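Local coordinates for protein transcriptional regulator (Streptococcus thermophilus LMD-9, PDB 5JUF) that probably activates competence genes as the peptide-sensing, DNA-binding receptor of the ComRS cell-to-cell communication system, an RNPP-family regulator, at residues Asn161-Ile166 / Asp200-Val205; Asp167-His172 / Glu185-Arg190; Phe277-Val280 / Leu286-Ser289. All blocks are in the same frame, centred on the assembly; numbering follows the deposited sequence.

Interaction 1. Residues Asn161-Ile166 / Asp200-Val205; sequences NDLLVI and DVYNIV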
loop_
_atom_site.group_PDB
_atom_site.type_symbol
_atom_site.label_atom_id
_atom_site.label_comp_id
_atom_site.label_asym_id
_atom_site.label_seq_id
_atom_site.Cartn_x
_atom_site.Cartn_y
_atom_site.Cartn_z
ATOM N N ASN A 161 -3.043 -5.419 -0.309
ATOM C CA ASN A 161 -2.720 -4.785 -1.586
ATOM C C ASN A 161 -3.408 -3.434 -1.732
ATOM O O ASN A 161 -2.832 -2.498 -2.299
ATOM C CB ASN A 161 -3.116 -5.710 -2.736
ATOM C CG ASN A 161 -2.149 -6.866 -2.901
ATOM O OD1 ASN A 161 -1.099 -6.895 -2.263
ATOM N ND2 ASN A 161 -2.495 -7.818 -3.756
ATOM N N ASP A 162 -4.664 -3.336 -1.287
ATOM C CA ASP A 162 -5.372 -2.060 -1.326
ATOM C C ASP A 162 -4.633 -1.012 -0.510
ATOM O O ASP A 162 -4.541 0.146 -0.918
ATOM C CB ASP A 162 -6.797 -2.198 -0.777
ATOM C CG ASP A 162 -7.702 -3.054 -1.647
ATOM O OD1 ASP A 162 -7.412 -3.221 -2.849
ATOM O OD2 ASP A 162 -8.717 -3.562 -1.108
ATOM N N LEU A 163 -4.148 -1.391 0.679
ATOM C CA LEU A 163 -3.443 -0.426 1.520
ATOM C C LEU A 163 -2.136 0.017 0.883
ATOM O O LEU A 163 -1.678 1.137 1.133
ATOM C CB LEU A 163 -3.188 -1.022 2.908
ATOM C CG LEU A 163 -4.425 -1.298 3.762
ATOM C CD1 LEU A 163 -4.014 -1.926 5.095
ATOM C CD2 LEU A 163 -5.176 0.013 3.990
ATOM N N LEU A 164 -1.517 -0.841 0.067
ATOM C CA LEU A 164 -0.301 -0.430 -0.636
ATOM C C LEU A 164 -0.618 0.505 -1.798
ATOM O O LEU A 164 0.145 1.445 -2.070
ATOM C CB LEU A 164 0.460 -1.657 -1.128
ATOM C CG LEU A 164 1.090 -2.395 0.059
ATOM C CD1 LEU A 164 1.637 -3.732 -0.396
ATOM C CD2 LEU A 164 2.169 -1.513 0.670
ATOM N N VAL A 165 -1.726 0.261 -2.508
ATOM C CA VAL A 165 -2.183 1.251 -3.491
ATOM C C VAL A 165 -2.432 2.588 -2.794
ATOM O O VAL A 165 -1.991 3.644 -3.260
ATOM C CB VAL A 165 -3.435 0.741 -4.224
ATOM C CG1 VAL A 165 -4.035 1.841 -5.102
ATOM C CG2 VAL A 165 -3.075 -0.492 -5.085
ATOM N N ILE A 166 -3.053 2.544 -1.615
ATOM C CA ILE A 166 -3.320 3.767 -0.858
ATOM C C ILE A 166 -2.015 4.436 -0.425
ATOM O O ILE A 166 -1.898 5.671 -0.430
ATOM C CB ILE A 166 -4.240 3.442 0.335
ATOM C CG1 ILE A 166 -5.683 3.226 -0.167
ATOM C CG2 ILE A 166 -4.187 4.544 1.420
ATOM C CD1 ILE A 166 -6.603 2.688 0.901
ATOM N N ASP A 200 0.179 -9.828 10.813
ATOM C CA ASP A 200 1.273 -8.878 11.004
ATOM C C ASP A 200 1.643 -8.166 9.713
ATOM O O ASP A 200 2.071 -7.009 9.749
ATOM C CB ASP A 200 2.513 -9.586 11.547
ATOM C CG ASP A 200 2.336 -10.073 12.968
ATOM O OD1 ASP A 200 1.459 -9.551 13.686
ATOM O OD2 ASP A 200 3.087 -10.981 13.362
ATOM N N VAL A 201 1.513 -8.848 8.572
ATOM C CA VAL A 201 1.800 -8.217 7.291
ATOM C C VAL A 201 0.812 -7.088 7.035
ATOM O O VAL A 201 1.196 -5.963 6.699
ATOM C CB VAL A 201 1.763 -9.267 6.166
ATOM C CG1 VAL A 201 1.987 -8.601 4.798
ATOM C CG2 VAL A 201 2.801 -10.356 6.435
ATOM N N TYR A 202 -0.481 -7.379 7.192
ATOM C CA TYR A 202 -1.500 -6.349 7.036
ATOM C C TYR A 202 -1.249 -5.185 7.987
ATOM O O TYR A 202 -1.285 -4.009 7.586
ATOM C CB TYR A 202 -2.876 -6.958 7.294
ATOM C CG TYR A 202 -4.032 -6.014 7.045
ATOM C CD1 TYR A 202 -4.577 -5.882 5.772
ATOM C CD2 TYR A 202 -4.590 -5.266 8.091
ATOM C CE1 TYR A 202 -5.646 -5.021 5.530
ATOM C CE2 TYR A 202 -5.662 -4.395 7.862
ATOM C CZ TYR A 202 -6.189 -4.284 6.577
ATOM O OH TYR A 202 -7.251 -3.431 6.328
ATOM N N ASN A 203 -0.990 -5.502 9.259
ATOM C CA ASN A 203 -0.877 -4.468 10.277
ATOM C C ASN A 203 0.314 -3.556 10.028
ATOM O O ASN A 203 0.248 -2.354 10.311
ATOM C CB ASN A 203 -0.780 -5.114 11.665
ATOM C CG ASN A 203 -2.061 -5.814 12.066
ATOM O OD1 ASN A 203 -3.083 -5.686 11.390
ATOM N ND2 ASN A 203 -2.022 -6.542 13.184
ATOM N N ILE A 204 1.426 -4.110 9.533
ATOM C CA ILE A 204 2.597 -3.284 9.238
ATOM C C ILE A 204 2.275 -2.297 8.127
ATOM O O ILE A 204 2.585 -1.103 8.218
ATOM C CB ILE A 204 3.803 -4.172 8.877
ATOM C CG1 ILE A 204 4.356 -4.834 10.138
ATOM C CG2 ILE A 204 4.890 -3.347 8.182
ATOM C CD1 ILE A 204 5.378 -5.908 9.867
ATOM N N VAL A 205 1.632 -2.779 7.061
ATOM C CA VAL A 205 1.266 -1.893 5.960
ATOM C C VAL A 205 0.268 -0.849 6.433
ATOM O O VAL A 205 0.393 0.338 6.116
ATOM C CB VAL A 205 0.711 -2.704 4.776
ATOM C CG1 VAL A 205 0.101 -1.766 3.750
ATOM C CG2 VAL A 205 1.826 -3.541 4.141
#

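Interaction 2. Residues Asp167-His172 / Glu185-Arg190; sequences DYYFFH and ERIIKR. With SO4 (sulfate ion), chain D.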
loop_
_atom_site.group_PDB
_atom_site.type_symbol
_atom_site.label_atom_id
_atom_site.label_comp_id
_atom_site.label_asym_id
_atom_site.label_seq_id
_atom_site.Cartn_x
_atom_site.Cartn_y
_atom_site.Cartn_z
ATOM N N ASP A 167 -1.013 3.635 -0.046
ATOM C CA ASP A 167 0.307 4.186 0.264
ATOM C C ASP A 167 0.906 4.897 -0.946
ATOM O O ASP A 167 1.523 5.957 -0.805
ATOM C CB ASP A 167 1.233 3.061 0.751
ATOM C CG ASP A 167 2.461 3.571 1.531
ATOM O OD1 ASP A 167 2.490 4.735 1.975
ATOM O OD2 ASP A 167 3.393 2.768 1.727
ATOM N N TYR A 168 0.723 4.341 -2.153
ATOM C CA TYR A 168 1.249 5.016 -3.338
ATOM C C TYR A 168 0.497 6.314 -3.622
ATOM O O TYR A 168 1.091 7.278 -4.120
ATOM C CB TYR A 168 1.186 4.079 -4.546
ATOM C CG TYR A 168 2.159 4.402 -5.657
ATOM C CD1 TYR A 168 3.506 4.580 -5.386
ATOM C CD2 TYR A 168 1.740 4.487 -6.975
ATOM C CE1 TYR A 168 4.422 4.844 -6.399
ATOM C CE2 TYR A 168 2.655 4.754 -8.017
ATOM C CZ TYR A 168 3.995 4.940 -7.711
ATOM O OH TYR A 168 4.922 5.200 -8.709
ATOM N N TYR A 169 -0.804 6.353 -3.306
ATOM C CA TYR A 169 -1.566 7.601 -3.360
ATOM C C TYR A 169 -0.987 8.649 -2.406
ATOM O O TYR A 169 -0.761 9.802 -2.797
ATOM C CB TYR A 169 -3.034 7.311 -3.049
ATOM C CG TYR A 169 -3.868 8.496 -2.573
ATOM C CD1 TYR A 169 -4.079 9.609 -3.387
ATOM C CD2 TYR A 169 -4.461 8.485 -1.318
ATOM C CE1 TYR A 169 -4.855 10.681 -2.955
ATOM C CE2 TYR A 169 -5.243 9.563 -0.879
ATOM C CZ TYR A 169 -5.432 10.652 -1.713
ATOM O OH TYR A 169 -6.207 11.708 -1.291
ATOM N N PHE A 170 -0.698 8.261 -1.162
ATOM C CA PHE A 170 -0.056 9.206 -0.238
ATOM C C PHE A 170 1.296 9.677 -0.776
ATOM O O PHE A 170 1.666 10.849 -0.614
ATOM C CB PHE A 170 0.107 8.570 1.147
ATOM C CG PHE A 170 -1.193 8.268 1.839
ATOM C CD1 PHE A 170 -2.323 9.034 1.590
ATOM C CD2 PHE A 170 -1.287 7.210 2.730
ATOM C CE1 PHE A 170 -3.523 8.755 2.224
ATOM C CE2 PHE A 170 -2.491 6.930 3.363
ATOM C CZ PHE A 170 -3.602 7.700 3.112
ATOM N N PHE A 171 2.038 8.774 -1.431
ATOM C CA PHE A 171 3.294 9.130 -2.095
ATOM C C PHE A 171 3.082 10.217 -3.151
ATOM O O PHE A 171 3.923 11.112 -3.302
ATOM C CB PHE A 171 3.900 7.850 -2.699
ATOM C CG PHE A 171 5.319 7.987 -3.229
ATOM C CD1 PHE A 171 6.394 8.191 -2.364
ATOM C CD2 PHE A 171 5.582 7.810 -4.585
ATOM C CE1 PHE A 171 7.692 8.271 -2.853
ATOM C CE2 PHE A 171 6.884 7.879 -5.083
ATOM C CZ PHE A 171 7.938 8.121 -4.212
ATOM N N HIS A 172 1.956 10.176 -3.882
ATOM C CA HIS A 172 1.649 11.261 -4.824
ATOM C C HIS A 172 1.433 12.592 -4.107
ATOM O O HIS A 172 1.654 13.660 -4.692
ATOM C CB HIS A 172 0.391 10.951 -5.650
ATOM C CG HIS A 172 0.598 9.961 -6.757
ATOM N ND1 HIS A 172 0.956 8.650 -6.530
ATOM C CD2 HIS A 172 0.452 10.085 -8.098
ATOM C CE1 HIS A 172 1.034 8.010 -7.684
ATOM N NE2 HIS A 172 0.735 8.859 -8.652
ATOM N N GLU A 185 -9.805 13.112 2.856
ATOM C CA GLU A 185 -10.612 12.835 4.043
ATOM C C GLU A 185 -11.354 11.513 3.915
ATOM O O GLU A 185 -11.469 10.761 4.888
ATOM C CB GLU A 185 -11.609 13.971 4.277
ATOM C CG GLU A 185 -10.978 15.289 4.710
ATOM C CD GLU A 185 -10.355 15.219 6.090
ATOM O OE1 GLU A 185 -9.492 16.068 6.395
ATOM O OE2 GLU A 185 -10.728 14.316 6.867
ATOM N N ARG A 186 -11.907 11.240 2.732
ATOM C CA ARG A 186 -12.596 9.980 2.490
ATOM C C ARG A 186 -11.656 8.794 2.665
ATOM O O ARG A 186 -11.994 7.815 3.338
ATOM C CB ARG A 186 -13.195 9.995 1.086
ATOM C CG ARG A 186 -14.070 8.806 0.747
ATOM C CD ARG A 186 -14.817 9.060 -0.570
ATOM N NE ARG A 186 -14.244 8.320 -1.695
ATOM C CZ ARG A 186 -14.348 8.696 -2.966
ATOM N NH1 ARG A 186 -13.803 7.963 -3.922
ATOM N NH2 ARG A 186 -14.983 9.816 -3.282
ATOM N N ILE A 187 -10.462 8.865 2.069
ATOM C CA ILE A 187 -9.490 7.783 2.226
ATOM C C ILE A 187 -9.069 7.645 3.687
ATOM O O ILE A 187 -9.005 6.530 4.220
ATOM C CB ILE A 187 -8.277 8.013 1.307
ATOM C CG1 ILE A 187 -8.697 8.017 -0.163
ATOM C CG2 ILE A 187 -7.199 6.924 1.520
ATOM C CD1 ILE A 187 -9.180 6.672 -0.675
ATOM N N ILE A 188 -8.771 8.771 4.351
ATOM C CA ILE A 188 -8.354 8.754 5.762
ATOM C C ILE A 188 -9.382 8.022 6.610
ATOM O O ILE A 188 -9.047 7.138 7.407
ATOM C CB ILE A 188 -8.172 10.193 6.300
ATOM C CG1 ILE A 188 -6.953 10.891 5.722
ATOM C CG2 ILE A 188 -8.090 10.198 7.820
ATOM C CD1 ILE A 188 -6.003 9.998 5.082
ATOM N N LYS A 189 -10.647 8.437 6.492
ATOM C CA LYS A 189 -11.708 7.878 7.321
ATOM C C LYS A 189 -11.820 6.374 7.132
ATOM O O LYS A 189 -12.023 5.633 8.098
ATOM C CB LYS A 189 -13.040 8.549 6.990
ATOM C CG LYS A 189 -14.252 7.826 7.596
ATOM C CD LYS A 189 -15.602 8.432 7.193
ATOM C CE LYS A 189 -16.755 7.647 7.825
ATOM N NZ LYS A 189 -18.100 8.234 7.566
ATOM N N ARG A 190 -11.707 5.901 5.891
ATOM C CA ARG A 190 -11.858 4.470 5.666
ATOM C C ARG A 190 -10.655 3.702 6.204
ATOM O O ARG A 190 -10.815 2.623 6.782
ATOM C CB ARG A 190 -12.107 4.202 4.186
ATOM C CG ARG A 190 -13.535 4.635 3.791
ATOM C CD ARG A 190 -13.744 4.634 2.284
ATOM N NE ARG A 190 -14.981 5.328 1.957
ATOM C CZ ARG A 190 -15.465 5.454 0.729
ATOM N NH1 ARG A 190 -14.816 4.920 -0.297
ATOM N NH2 ARG A 190 -16.602 6.118 0.532
HETATM S S SO4 D . -18.048 6.211 4.287
HETATM O O1 SO4 D . -18.889 6.975 5.206
HETATM O O2 SO4 D . -16.848 5.751 4.983
HETATM O O3 SO4 D . -18.801 5.061 3.790
HETATM O O4 SO4 D . -17.673 7.065 3.160
#

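Interaction 3. Residues Phe277-Val280 / Leu286-Ser289; sequences FASV and LEES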
loop_
_atom_site.group_PDB
_atom_site.type_symbol
_atom_site.label_atom_id
_atom_site.label_comp_id
_atom_site.label_asym_id
_atom_site.label_seq_id
_atom_site.Cartn_x
_atom_site.Cartn_y
_atom_site.Cartn_z
ATOM N N PHE A 277 11.702 5.548 25.841
ATOM C CA PHE A 277 11.390 4.276 25.192
ATOM C C PHE A 277 12.525 3.842 24.268
ATOM O O PHE A 277 12.983 2.693 24.329
ATOM C CB PHE A 277 10.067 4.386 24.418
ATOM C CG PHE A 277 9.398 3.050 24.138
ATOM C CD1 PHE A 277 9.894 2.186 23.162
ATOM C CD2 PHE A 277 8.249 2.673 24.831
ATOM C CE1 PHE A 277 9.264 0.962 22.893
ATOM C CE2 PHE A 277 7.626 1.443 24.581
ATOM C CZ PHE A 277 8.131 0.590 23.611
ATOM N N ALA A 278 12.998 4.753 23.406
ATOM C CA ALA A 278 14.155 4.447 22.563
ATOM C C ALA A 278 15.350 4.017 23.406
ATOM O O ALA A 278 16.069 3.074 23.049
ATOM C CB ALA A 278 14.527 5.659 21.697
ATOM N N SER A 279 15.567 4.692 24.536
ATOM C CA SER A 279 16.711 4.383 25.386
ATOM C C SER A 279 16.560 3.019 26.045
ATOM O O SER A 279 17.535 2.266 26.168
ATOM C CB SER A 279 16.872 5.473 26.442
ATOM O OG SER A 279 17.887 5.138 27.363
ATOM N N VAL A 280 15.348 2.687 26.487
ATOM C CA VAL A 280 15.122 1.377 27.084
ATOM C C VAL A 280 15.247 0.274 26.032
ATOM O O VAL A 280 15.730 -0.821 26.334
ATOM C CB VAL A 280 13.759 1.373 27.802
ATOM C CG1 VAL A 280 13.397 0.003 28.266
ATOM C CG2 VAL A 280 13.803 2.306 28.992
ATOM N N LEU A 286 18.044 5.815 17.061
ATOM C CA LEU A 286 16.708 6.364 17.245
ATOM C C LEU A 286 16.668 7.375 18.385
ATOM O O LEU A 286 16.076 8.455 18.250
ATOM C CB LEU A 286 15.711 5.227 17.506
ATOM C CG LEU A 286 14.246 5.590 17.744
ATOM C CD1 LEU A 286 13.669 6.260 16.500
ATOM C CD2 LEU A 286 13.454 4.356 18.104
ATOM N N GLU A 287 17.263 7.029 19.535
ATOM C CA GLU A 287 17.237 7.926 20.688
ATOM C C GLU A 287 17.811 9.305 20.346
ATOM O O GLU A 287 17.205 10.341 20.651
ATOM C CB GLU A 287 18.012 7.304 21.851
ATOM C CG GLU A 287 17.921 8.143 23.097
ATOM C CD GLU A 287 18.770 7.627 24.231
ATOM O OE1 GLU A 287 19.273 6.489 24.134
ATOM O OE2 GLU A 287 18.937 8.368 25.219
ATOM N N GLU A 288 18.983 9.339 19.708
ATOM C CA GLU A 288 19.608 10.624 19.392
ATOM C C GLU A 288 18.837 11.380 18.320
ATOM O O GLU A 288 18.809 12.616 18.330
ATOM C CB GLU A 288 21.050 10.405 18.949
ATOM C CG GLU A 288 21.910 9.855 20.049
ATOM C CD GLU A 288 21.850 10.711 21.305
ATOM O OE1 GLU A 288 21.937 11.956 21.192
ATOM O OE2 GLU A 288 21.704 10.140 22.403
ATOM N N SER A 289 18.206 10.658 17.397
ATOM C CA SER A 289 17.397 11.302 16.373
ATOM C C SER A 289 16.183 11.988 16.989
ATOM O O SER A 289 15.797 13.084 16.564
ATOM C CB SER A 289 16.974 10.267 15.331
ATOM O OG SER A 289 16.150 10.854 14.344
#

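Interaction 1. Residues Asn161-Ile166 / Asp200-Val205
Leu163 and Val205 bury the most surface here, 82 and 76 Å², and Tyr202 follows with 36 Å². Their CA atoms put Leu163 and Val205 in register at 6.6 Å, and each of the two CB atoms points at the facing helix. The close backbone approach goes with the short side chain of Val205: its CG1, anti to the backbone N (chi1 170°), meets Leu163 CB at 3.5 Å, a short distance for two carbons, so the packing is tight at this point. The same methyl also receives the tip of Leu164, whose CD2 lies 3.7 Å from Val205 CG1, so one branch of the valine touches two consecutive leucines.

The far end of Leu163 does something different. It crosses Tyr202 at about a right angle and lays CD1 over one face of the ring as a CH-pi contact, with CD1 3.8 Å from the ring centroid and 26° off the ring normal. The methyl is displaced toward the phenolic side of the ring, nearest CE1 and CZ. Tyr202 OH is hydrogen-bonded to the carbonyl oxygen of Phe158, which fixes the outer end of the ring beside the start of helix 160-173. Ile86 of helix 76-86 also touches Val205.

With their N-to-C directions only 16° apart and their axes 9.7 Å apart at closest approach, the two segments run nearly parallel, while helix 181-192 lies between them in sequence. Such parallel packing of alternate helices is typical of the right-handed tetratricopeptide-repeat superhelix, consistent with the TPR family of this region.

Interaction 2. Residues Asp167-His172 / Glu185-Arg190
Ile187 faces two of the aromatic residues of segment 167-172, Tyr169 and Phe170, and with 48 Å² covered it takes the largest share of this contact. Its two branches divide the work. CG1 approaches Tyr169 CE2 to 3.9 Å, while CG2, held anti to the backbone N, lies 4.0 Å from Phe170 CZ as the two side chains run alongside one another, pointing opposite ways. Tyr169 also stacks on Phe149 of helix 139-152.

Ile188 starts off to one side, but its CD1 reaches the far end of the same phenyl ring, 3.9 Å from Phe170 CZ and 4.0 Å from Phe170 CE1, on an oblique approach. Its chi2 of -16° is close to eclipsed, so the placing of this terminal methyl is less certain than that of the rest of the contact. Phe170 thereby meets two consecutive isoleucines, and Ile213 of helix 200-219 touches both Phe170 and Ile188.

Lys189 and Arg190 lie past the apolar part and grip a sulfate ion, probably taken from the crystallisation liquor. The fully extended lysine gives one bond, NZ to sulfate O1 at 2.8 Å. Arg190 presents the edge of its guanidinium to sulfate O4: the NH2 bond is fairly straight (164°), that from NE weak. One face of this guanidinium rests on Arg186 CG, 3.6 Å above its plane, which would steady its orientation.

The axes stay 12.1 Å apart, a separation bridged by aromatic side chains reaching across, and the N-to-C directions differ by 143°. An antiparallel pair of consecutive helices with large apolar residues between them is characteristic of the helical hairpin from which tetratricopeptide domains are built.

Interaction 3. Residues Phe277-Val280 / Leu286-Ser289
Apolar packing centres on Ala278, whose CB points toward the second helix and meets its backbone. That methyl lies 3.7 Å from Glu287 CA, closer than it comes to the CB of the same residue. The CA atoms of Ala278 and Glu287 are just 5.0 Å apart, a spacing that the small alanine side chain permits. Leu286 closes over another side of the methyl, with CG and CD2 each 4.0 Å from Ala278 CB. The leucine also touches Pro247 of helix 246-260, which joins this corner to the preceding helix layer.

Polar side chains meet without forming a hydrogen bond. Glu287 extends fully (chi1 -175°, chi2 -175°), and this straight chain carries its carboxylate past Ala278 to lie alongside Ser279. There Glu287 OE1 sits 3.5 Å from Ser279 CB. The hydroxyl is more distant, since Ser279 OG is 3.8 Å from Glu287 OE1, so the carboxylate lies against the CA and CB of the serine rather than its hydroxyl.

A side-chain-to-backbone bond lies near the start of helix 284-296: Asp283 OD1 accepts from Leu286 N. Only five residues separate the two segments. Close packing about a small residue, joined by a short connection, is the usual build of the helical hairpin of tetratricopeptide-like domains, here linking the last two helices of the modelled chain.

How the interactions relate
Interactions 1 and 2 adjoin, with centres 12 Å apart, and share helix 160-173: its earlier part meets helix 200-219, its later part helix 181-192. Ile166 CG2 and Ile187 CG2 touch at 3.8 Å, linking the apolar packing of the two contacts across three successive helices. In sequence, interaction 2 falls wholly between the segments of interaction 1. Interaction 3 follows both and joins helices 264-280 and 284-296 toward the C-terminal end; its centre is 27 Å from that of interaction 1 and 29 Å from that of interaction 2. All three belong to the tetratricopeptide-like part of the protein, with local helix packing recurring along an elongated domain.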